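Catechol O-methyltransferase (Niastella koreensis, PDB 7CVW) transfers a methyl group from S-adenosyl-L-methionine to a hydroxyl of catechol-like compounds, using a magnesium ion and giving meta- and para-methylated products in equal proportion. Local coordinates at residues L51-L55 with C56-N60; W74-R77 with A78-K81; G116-I119 with D120-Q124. One frame throughout, in Å; residues are numbered along the deposited sequence.

Contact 1 (L51-L55 with C56-N60)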
loop_
_atom_site.group_PDB
_atom_site.type_symbol
_atom_site.label_atom_id
_atom_site.label_comp_id
_atom_site.label_asym_id
_atom_site.label_seq_id
_atom_site.Cartn_x
_atom_site.Cartn_y
_atom_site.Cartn_z
ATOM N N LEU A 51 -6.059 -5.561 3.967
ATOM C CA LEU A 51 -6.703 -4.367 3.372
ATOM C C LEU A 51 -6.610 -4.422 1.855
ATOM O O LEU A 51 -7.559 -4.019 1.183
ATOM C CB LEU A 51 -6.037 -3.115 3.941
ATOM C CG LEU A 51 -6.333 -2.852 5.414
ATOM C CD1 LEU A 51 -5.469 -1.727 5.943
ATOM C CD2 LEU A 51 -7.796 -2.502 5.640
ATOM N N LEU A 52 -5.483 -4.825 1.313
ATOM C CA LEU A 52 -5.324 -4.933 -0.156
ATOM C C LEU A 52 -6.334 -5.961 -0.681
ATOM O O LEU A 52 -6.940 -5.716 -1.716
ATOM C CB LEU A 52 -3.888 -5.327 -0.505
ATOM C CG LEU A 52 -2.834 -4.247 -0.306
ATOM C CD1 LEU A 52 -1.442 -4.804 -0.530
ATOM C CD2 LEU A 52 -3.046 -3.043 -1.200
ATOM N N ALA A 53 -6.511 -7.087 0.011
ATOM C CA ALA A 53 -7.476 -8.119 -0.426
ATOM C C ALA A 53 -8.895 -7.520 -0.425
ATOM O O ALA A 53 -9.647 -7.763 -1.358
ATOM C CB ALA A 53 -7.364 -9.331 0.459
ATOM N N GLN A 54 -9.233 -6.724 0.579
ATOM C CA GLN A 54 -10.555 -6.043 0.627
ATOM C C GLN A 54 -10.677 -5.061 -0.544
ATOM O O GLN A 54 -11.766 -4.999 -1.180
ATOM C CB GLN A 54 -10.746 -5.331 1.971
ATOM C CG GLN A 54 -10.819 -6.245 3.175
ATOM C CD GLN A 54 -10.984 -5.434 4.438
ATOM O OE1 GLN A 54 -11.966 -4.712 4.607
ATOM N NE2 GLN A 54 -10.012 -5.518 5.327
ATOM N N LEU A 55 -9.632 -4.295 -0.854
ATOM C CA LEU A 55 -9.702 -3.326 -1.978
ATOM C C LEU A 55 -9.913 -4.077 -3.294
ATOM O O LEU A 55 -10.611 -3.527 -4.180
ATOM C CB LEU A 55 -8.413 -2.506 -2.089
ATOM C CG LEU A 55 -8.294 -1.236 -1.258
ATOM C CD1 LEU A 55 -7.003 -0.517 -1.654
ATOM C CD2 LEU A 55 -9.491 -0.308 -1.438
ATOM N N CYS A 56 -9.335 -5.269 -3.433
ATOM C CA CYS A 56 -9.486 -6.162 -4.620
ATOM C C CYS A 56 -10.891 -6.785 -4.637
ATOM O O CYS A 56 -11.189 -7.468 -5.617
ATOM C CB CYS A 56 -8.443 -7.278 -4.603
ATOM S SG CYS A 56 -6.787 -6.653 -4.947
ATOM N N GLN A 57 -11.672 -6.644 -3.565
ATOM C CA GLN A 57 -12.925 -7.424 -3.356
ATOM C C GLN A 57 -12.616 -8.889 -3.669
ATOM O O GLN A 57 -13.362 -9.553 -4.406
ATOM C CB GLN A 57 -14.035 -6.838 -4.224
ATOM C CG GLN A 57 -14.290 -5.377 -3.883
ATOM C CD GLN A 57 -15.471 -4.854 -4.647
ATOM O OE1 GLN A 57 -15.389 -4.604 -5.846
ATOM N NE2 GLN A 57 -16.580 -4.714 -3.948
ATOM N N ALA A 58 -11.508 -9.381 -3.121
ATOM C CA ALA A 58 -10.988 -10.713 -3.470
ATOM C C ALA A 58 -11.990 -11.798 -3.067
ATOM O O ALA A 58 -12.487 -11.807 -1.935
ATOM C CB ALA A 58 -9.642 -10.939 -2.838
ATOM N N LYS A 59 -12.263 -12.689 -4.002
ATOM C CA LYS A 59 -13.003 -13.952 -3.773
ATOM C C LYS A 59 -12.063 -15.153 -3.956
ATOM O O LYS A 59 -12.367 -16.234 -3.420
ATOM C CB LYS A 59 -14.192 -14.033 -4.736
ATOM C CG LYS A 59 -14.951 -15.351 -4.675
ATOM C CD LYS A 59 -16.063 -15.523 -5.695
ATOM C CE LYS A 59 -16.683 -16.899 -5.591
ATOM N NZ LYS A 59 -17.686 -17.098 -6.653
ATOM N N ASN A 60 -10.984 -14.991 -4.724
ATOM C CA ASN A 60 -10.030 -16.071 -5.067
ATOM C C ASN A 60 -8.617 -15.523 -4.899
ATOM O O ASN A 60 -8.237 -14.593 -5.613
ATOM C CB ASN A 60 -10.285 -16.617 -6.468
ATOM C CG ASN A 60 -11.550 -17.448 -6.508
ATOM O OD1 ASN A 60 -11.619 -18.511 -5.891
ATOM N ND2 ASN A 60 -12.578 -16.951 -7.181
#

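Contact 2 (W74-R77 with A78-K81)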
loop_
_atom_site.group_PDB
_atom_site.type_symbol
_atom_site.label_atom_id
_atom_site.label_comp_id
_atom_site.label_asym_id
_atom_site.label_seq_id
_atom_site.Cartn_x
_atom_site.Cartn_y
_atom_site.Cartn_z
ATOM N N TRP A 74 -4.362 -13.758 7.736
ATOM C CA TRP A 74 -4.675 -12.326 7.486
ATOM C C TRP A 74 -5.440 -12.191 6.164
ATOM O O TRP A 74 -6.520 -11.560 6.129
ATOM C CB TRP A 74 -3.391 -11.513 7.465
ATOM C CG TRP A 74 -2.884 -11.077 8.805
ATOM C CD1 TRP A 74 -1.757 -11.506 9.447
ATOM C CD2 TRP A 74 -3.466 -10.066 9.638
ATOM N NE1 TRP A 74 -1.598 -10.823 10.615
ATOM C CE2 TRP A 74 -2.634 -9.933 10.762
ATOM C CE3 TRP A 74 -4.599 -9.256 9.527
ATOM C CZ2 TRP A 74 -2.915 -9.026 11.790
ATOM C CZ3 TRP A 74 -4.888 -8.380 10.551
ATOM C CH2 TRP A 74 -4.033 -8.238 11.642
ATOM N N MET A 75 -4.945 -12.755 5.073
ATOM C CA MET A 75 -5.625 -12.577 3.761
ATOM C C MET A 75 -6.940 -13.360 3.706
ATOM O O MET A 75 -7.907 -12.817 3.182
ATOM C CB MET A 75 -4.726 -12.988 2.594
ATOM C CG MET A 75 -3.547 -12.055 2.465
ATOM S SD MET A 75 -2.539 -12.432 1.001
ATOM C CE MET A 75 -1.790 -13.974 1.504
ATOM N N ALA A 76 -7.002 -14.598 4.208
ATOM C CA ALA A 76 -8.227 -15.426 4.077
ATOM C C ALA A 76 -9.381 -14.781 4.850
ATOM O O ALA A 76 -10.555 -14.923 4.435
ATOM C CB ALA A 76 -7.956 -16.817 4.585
ATOM N N ARG A 77 -9.072 -14.026 5.901
ATOM C CA ARG A 77 -10.127 -13.321 6.671
ATOM C C ARG A 77 -10.777 -12.194 5.857
ATOM O O ARG A 77 -11.849 -11.743 6.293
ATOM C CB ARG A 77 -9.547 -12.821 7.990
ATOM C CG ARG A 77 -9.452 -13.953 8.999
ATOM C CD ARG A 77 -8.717 -13.573 10.249
ATOM N NE ARG A 77 -8.846 -14.615 11.242
ATOM C CZ ARG A 77 -8.210 -14.634 12.415
ATOM N NH1 ARG A 77 -7.396 -13.656 12.761
ATOM N NH2 ARG A 77 -8.443 -15.631 13.255
ATOM N N ALA A 78 -10.234 -11.780 4.708
ATOM C CA ALA A 78 -10.879 -10.776 3.838
ATOM C C ALA A 78 -11.911 -11.445 2.923
ATOM O O ALA A 78 -12.655 -10.708 2.279
ATOM C CB ALA A 78 -9.853 -10.062 3.008
ATOM N N LEU A 79 -11.901 -12.768 2.788
ATOM C CA LEU A 79 -12.742 -13.489 1.806
ATOM C C LEU A 79 -14.207 -13.490 2.232
ATOM O O LEU A 79 -14.516 -13.540 3.424
ATOM C CB LEU A 79 -12.281 -14.935 1.681
ATOM C CG LEU A 79 -10.907 -15.163 1.058
ATOM C CD1 LEU A 79 -10.513 -16.626 1.223
ATOM C CD2 LEU A 79 -10.883 -14.780 -0.401
ATOM N N PRO A 80 -15.136 -13.537 1.258
ATOM C CA PRO A 80 -16.518 -13.886 1.573
ATOM C C PRO A 80 -16.585 -15.373 1.946
ATOM O O PRO A 80 -15.608 -16.096 1.757
ATOM C CB PRO A 80 -17.240 -13.528 0.267
ATOM C CG PRO A 80 -16.216 -13.811 -0.810
ATOM C CD PRO A 80 -14.914 -13.342 -0.183
ATOM N N LYS A 81 -17.727 -15.846 2.458
ATOM C CA LYS A 81 -17.816 -17.250 2.950
ATOM C C LYS A 81 -17.633 -18.249 1.798
ATOM O O LYS A 81 -17.165 -19.377 2.087
ATOM C CB LYS A 81 -19.103 -17.523 3.738
ATOM C CG LYS A 81 -18.915 -18.563 4.837
ATOM C CD LYS A 81 -20.030 -18.634 5.875
ATOM C CE LYS A 81 -21.345 -19.100 5.297
ATOM N NZ LYS A 81 -22.444 -18.926 6.273
#

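Contact 3 (G116-I119 with D120-Q124). With SAH (S-adenosyl-L-homocysteine), chain E.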
loop_
_atom_site.group_PDB
_atom_site.type_symbol
_atom_site.label_atom_id
_atom_site.label_comp_id
_atom_site.label_asym_id
_atom_site.label_seq_id
_atom_site.Cartn_x
_atom_site.Cartn_y
_atom_site.Cartn_z
ATOM N N GLY A 116 4.020 -28.914 -2.315
ATOM C CA GLY A 116 4.998 -29.204 -3.366
ATOM C C GLY A 116 5.651 -27.939 -3.844
ATOM O O GLY A 116 5.356 -26.885 -3.267
ATOM N N LYS A 117 6.542 -28.057 -4.822
ATOM C CA LYS A 117 7.255 -26.878 -5.371
ATOM C C LYS A 117 6.275 -25.997 -6.139
ATOM O O LYS A 117 5.509 -26.488 -7.021
ATOM C CB LYS A 117 8.425 -27.309 -6.252
ATOM C CG LYS A 117 9.551 -27.972 -5.490
ATOM C CD LYS A 117 10.773 -28.190 -6.311
ATOM C CE LYS A 117 11.915 -28.685 -5.447
ATOM N NZ LYS A 117 13.188 -28.725 -6.201
ATOM N N ALA A 118 6.327 -24.689 -5.917
ATOM C CA ALA A 118 5.454 -23.768 -6.664
ATOM C C ALA A 118 5.693 -23.917 -8.169
ATOM O O ALA A 118 4.716 -23.816 -8.905
ATOM C CB ALA A 118 5.676 -22.357 -6.201
ATOM N N ILE A 119 6.922 -24.149 -8.633
ATOM C CA ILE A 119 7.167 -24.198 -10.108
ATOM C C ILE A 119 6.503 -25.458 -10.699
ATOM O O ILE A 119 6.230 -25.467 -11.894
ATOM C CB ILE A 119 8.670 -24.077 -10.428
ATOM C CG1 ILE A 119 8.885 -23.460 -11.815
ATOM C CG2 ILE A 119 9.371 -25.407 -10.283
ATOM C CD1 ILE A 119 8.571 -22.005 -11.874
ATOM N N ASP A 120 6.236 -26.486 -9.894
ATOM C CA ASP A 120 5.534 -27.719 -10.327
ATOM C C ASP A 120 4.020 -27.482 -10.238
ATOM O O ASP A 120 3.269 -27.990 -11.094
ATOM C CB ASP A 120 5.936 -28.922 -9.470
ATOM C CG ASP A 120 7.373 -29.404 -9.631
ATOM O OD1 ASP A 120 7.938 -29.178 -10.710
ATOM O OD2 ASP A 120 7.915 -30.006 -8.673
ATOM N N ILE A 121 3.559 -26.779 -9.211
ATOM C CA ILE A 121 2.094 -26.628 -8.965
ATOM C C ILE A 121 1.483 -25.527 -9.841
ATOM O O ILE A 121 0.315 -25.651 -10.232
ATOM C CB ILE A 121 1.807 -26.464 -7.461
ATOM C CG1 ILE A 121 2.197 -27.734 -6.699
ATOM C CG2 ILE A 121 0.340 -26.104 -7.228
ATOM C CD1 ILE A 121 2.272 -27.517 -5.194
ATOM N N LEU A 122 2.200 -24.452 -10.117
ATOM C CA LEU A 122 1.656 -23.344 -10.936
ATOM C C LEU A 122 1.134 -23.886 -12.267
ATOM O O LEU A 122 0.003 -23.540 -12.643
ATOM C CB LEU A 122 2.725 -22.253 -11.077
ATOM C CG LEU A 122 2.868 -21.382 -9.824
ATOM C CD1 LEU A 122 4.173 -20.607 -9.811
ATOM C CD2 LEU A 122 1.680 -20.443 -9.643
ATOM N N PRO A 123 1.874 -24.741 -13.021
ATOM C CA PRO A 123 1.318 -25.263 -14.271
ATOM C C PRO A 123 0.113 -26.185 -14.054
ATOM O O PRO A 123 -0.757 -26.244 -14.886
ATOM C CB PRO A 123 2.483 -25.984 -14.964
ATOM C CG PRO A 123 3.542 -26.168 -13.909
ATOM C CD PRO A 123 3.305 -25.054 -12.899
ATOM N N GLN A 124 0.012 -26.819 -12.894
ATOM C CA GLN A 124 -1.191 -27.607 -12.537
ATOM C C GLN A 124 -2.390 -26.658 -12.441
ATOM O O GLN A 124 -3.470 -27.009 -12.924
ATOM C CB GLN A 124 -1.046 -28.339 -11.200
ATOM C CG GLN A 124 0.195 -29.210 -11.064
ATOM C CD GLN A 124 0.323 -29.812 -9.688
ATOM O OE1 GLN A 124 -0.388 -29.444 -8.744
ATOM N NE2 GLN A 124 1.267 -30.724 -9.563
HETATM N N SAH E . 4.094 -15.953 3.558
HETATM C CA SAH E . 4.567 -16.533 4.831
HETATM C CB SAH E . 6.092 -16.714 4.812
HETATM C CG SAH E . 6.598 -17.602 3.725
HETATM S SD SAH E . 8.336 -17.998 4.177
HETATM C C SAH E . 4.139 -15.568 5.939
HETATM O O SAH E . 3.611 -16.017 6.891
HETATM O OXT SAH E . 4.397 -14.428 5.753
HETATM C "C5'" SAH E . 8.861 -18.881 2.674
HETATM C "C4'" SAH E . 8.183 -20.218 2.552
HETATM O "O4'" SAH E . 8.407 -20.666 1.209
HETATM C "C3'" SAH E . 8.719 -21.348 3.458
HETATM O "O3'" SAH E . 7.692 -21.987 4.194
HETATM C "C2'" SAH E . 9.379 -22.324 2.482
HETATM O "O2'" SAH E . 9.327 -23.664 2.891
HETATM C "C1'" SAH E . 8.556 -22.055 1.237
HETATM N N9 SAH E . 9.165 -22.486 -0.000
HETATM C C8 SAH E . 10.494 -22.598 -0.289
HETATM N N7 SAH E . 10.719 -23.053 -1.490
HETATM C C5 SAH E . 9.466 -23.256 -2.029
HETATM C C6 SAH E . 9.025 -23.721 -3.284
HETATM N N6 SAH E . 9.836 -24.109 -4.246
HETATM N N1 SAH E . 7.707 -23.807 -3.482
HETATM C C2 SAH E . 6.891 -23.427 -2.500
HETATM N N3 SAH E . 7.188 -22.997 -1.287
HETATM C C4 SAH E . 8.501 -22.904 -1.115
HETATM O O HOH W 1 6.672 -30.562 -6.305
#

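Contact 1 (L51-L55 with C56-N60)
Ala58 folds back on Ala53 at the end of helix 43-55, and backbone hydrogen bonds do most of the joining. Ala58 N reaches Ala53 O at 3.0 Å in a nearly straight bond (167°), while Gln57 N closes a tighter loop on Gln54 O, its donor standing well above the carbonyl plane. Before the chain turns off, Cys56 N makes the last ordinary helical bond, 3.0 Å to Leu52 O.

The nested bonds from Ala58 and Gln57 form a Schellman motif. Its pivot is Gln57, whose backbone takes left-handed helical angles (phi 46°). Glycine, with no CB, is common at such a positive phi; the glutamine here keeps these angles and directs its long polar chain outward, fitting an exposed position.

A close sulfur-oxygen approach comes next: Cys56 SG, set beside its own backbone N (chi1 -71°), lies back along the last turn, 3.4 Å from Leu52 O.

Among apolar contacts, Ala53 CB and Ala58 CB meet at 4.3 Å, the hydrophobic pair that often accompanies this cap, and small methyls suit so close a reversal. Farther out, Leu52 and Leu55 pack on Leu55 and Ile219 of the second subunit, respectively, while Leu52 also touches Met135 and Leu161 of its own sheet.

Contact 2 (W74-R77 with A78-K81)
Leu79 leans back over Ala76, laying one branch against the backbone it has just left. Its CD1 comes 4.2 Å from Ala76 CB, and CG sits 3.4 Å from Ala76 O. That placement follows from the first torsion: CG stands anti to the carbonyl carbon (chi1 -67°), alongside its own N-H, which is itself bonded to Ala76 O at 3.0 Å. A branched leucine can thus cover the turn's bond and still press on Ile61 of the sheet, whereas alanine beneath it is small enough to be approached closely.

Ala78 sits one step earlier in the same way, its methyl 3.4 Å from Met75 O and its N bonded to that oxygen at 3.0 Å. Both donors stand above the carbonyl planes, more than 50° out of them, and so lie off the lone pairs. Met75 sends its flexible thioether away from Ala78, toward Met135 and Phe137. Arg77, by contrast, runs extended from CG to NE, away from the turn, to a salt bridge between NH2 and Asp21.

Residues 76-79 make a type I beta turn, which leads from helix 70-76 toward strand 84-89 in the alternating helix-strand pattern of the Rossmann-like methyltransferase fold.

Contact 3 (G116-I119 with D120-Q124)
The adenine of S-adenosyl-L-homocysteine meets Ala118 at its rim, where Ala118 N donates to N1 at 2.9 Å in a fairly straight bond. The ring plane passes between two side chains, with the Ala118 methyl on one side, 3.7 Å from N1, and Lys117 CB on the other. So small a residue lets the backbone N-H come up to the base, while CB still packs against Leu122 CD1 (4.3 Å). The second flat group, the Asp120 carboxylate, turns OD1 toward Ile119 CG2 and OD2 toward Lys117 CB; the side chains of Asp120 and Ile119 cross at about a right angle.

This is the start of helix 118-128, just after strand 111-115 in the Rossmann-like domain of class I methyltransferases, where a loop beyond a strand end recognises the adenine. Lys117 occupies the N-cap. Its carbonyl oxygen is gripped twice, by Asp120 N from above the carbonyl plane and by Ile121 N at 2.9 Å, almost head-on (C=O...N 163°); Leu122 N then continues the helix to Ala118 O. Asp120 suits the first turn because its negative charge probably interacts favourably with the helix's amino end. A water links it back to the cap, accepting from Lys117 N and donating to OD2 at 2.7 Å. The lysine chain runs beside the carboxylate, but NZ stays 6.0 Å from OD2.

Gly116, without a side chain, lets Ile121 CD1 rest on its backbone, 3.6 Å from Gly116 N: CG1 stands anti to the carbonyl carbon (chi1 -65°), and chi2 (165°) carries CD1 onward. Ile121 and Leu122 are apolar to meet the sheet at Leu88 and Leu62. Proline has no N-H to give the preceding turn, so the helix kinks there, and Pro123 CD sits 3.1 Å from Ile119 O.

In the fold
Along the chain the contacts follow in series, and all three belong to one Rossmann-like domain. Contacts 1 and 2 end successive helices, 43-55 and 70-76, and their centres lie about 8 Å apart. They touch directly: Ala53 CB meets Ala78 CB, while Leu79 and Pro80 pack on the chain at Ala58 and Lys59. Each leads toward a strand of the central sheet, 60-64 and 84-89, which are neighbours there. Contact 3 instead opens helix 118-128 after the outer strand 111-115; its centre is about 24 Å from contact 1 and 23 Å from contact 2. It alone touches the bound S-adenosyl-L-homocysteine, the demethylated product of the methyl donor, whereas contact 1 reaches the second subunit of the homodimer.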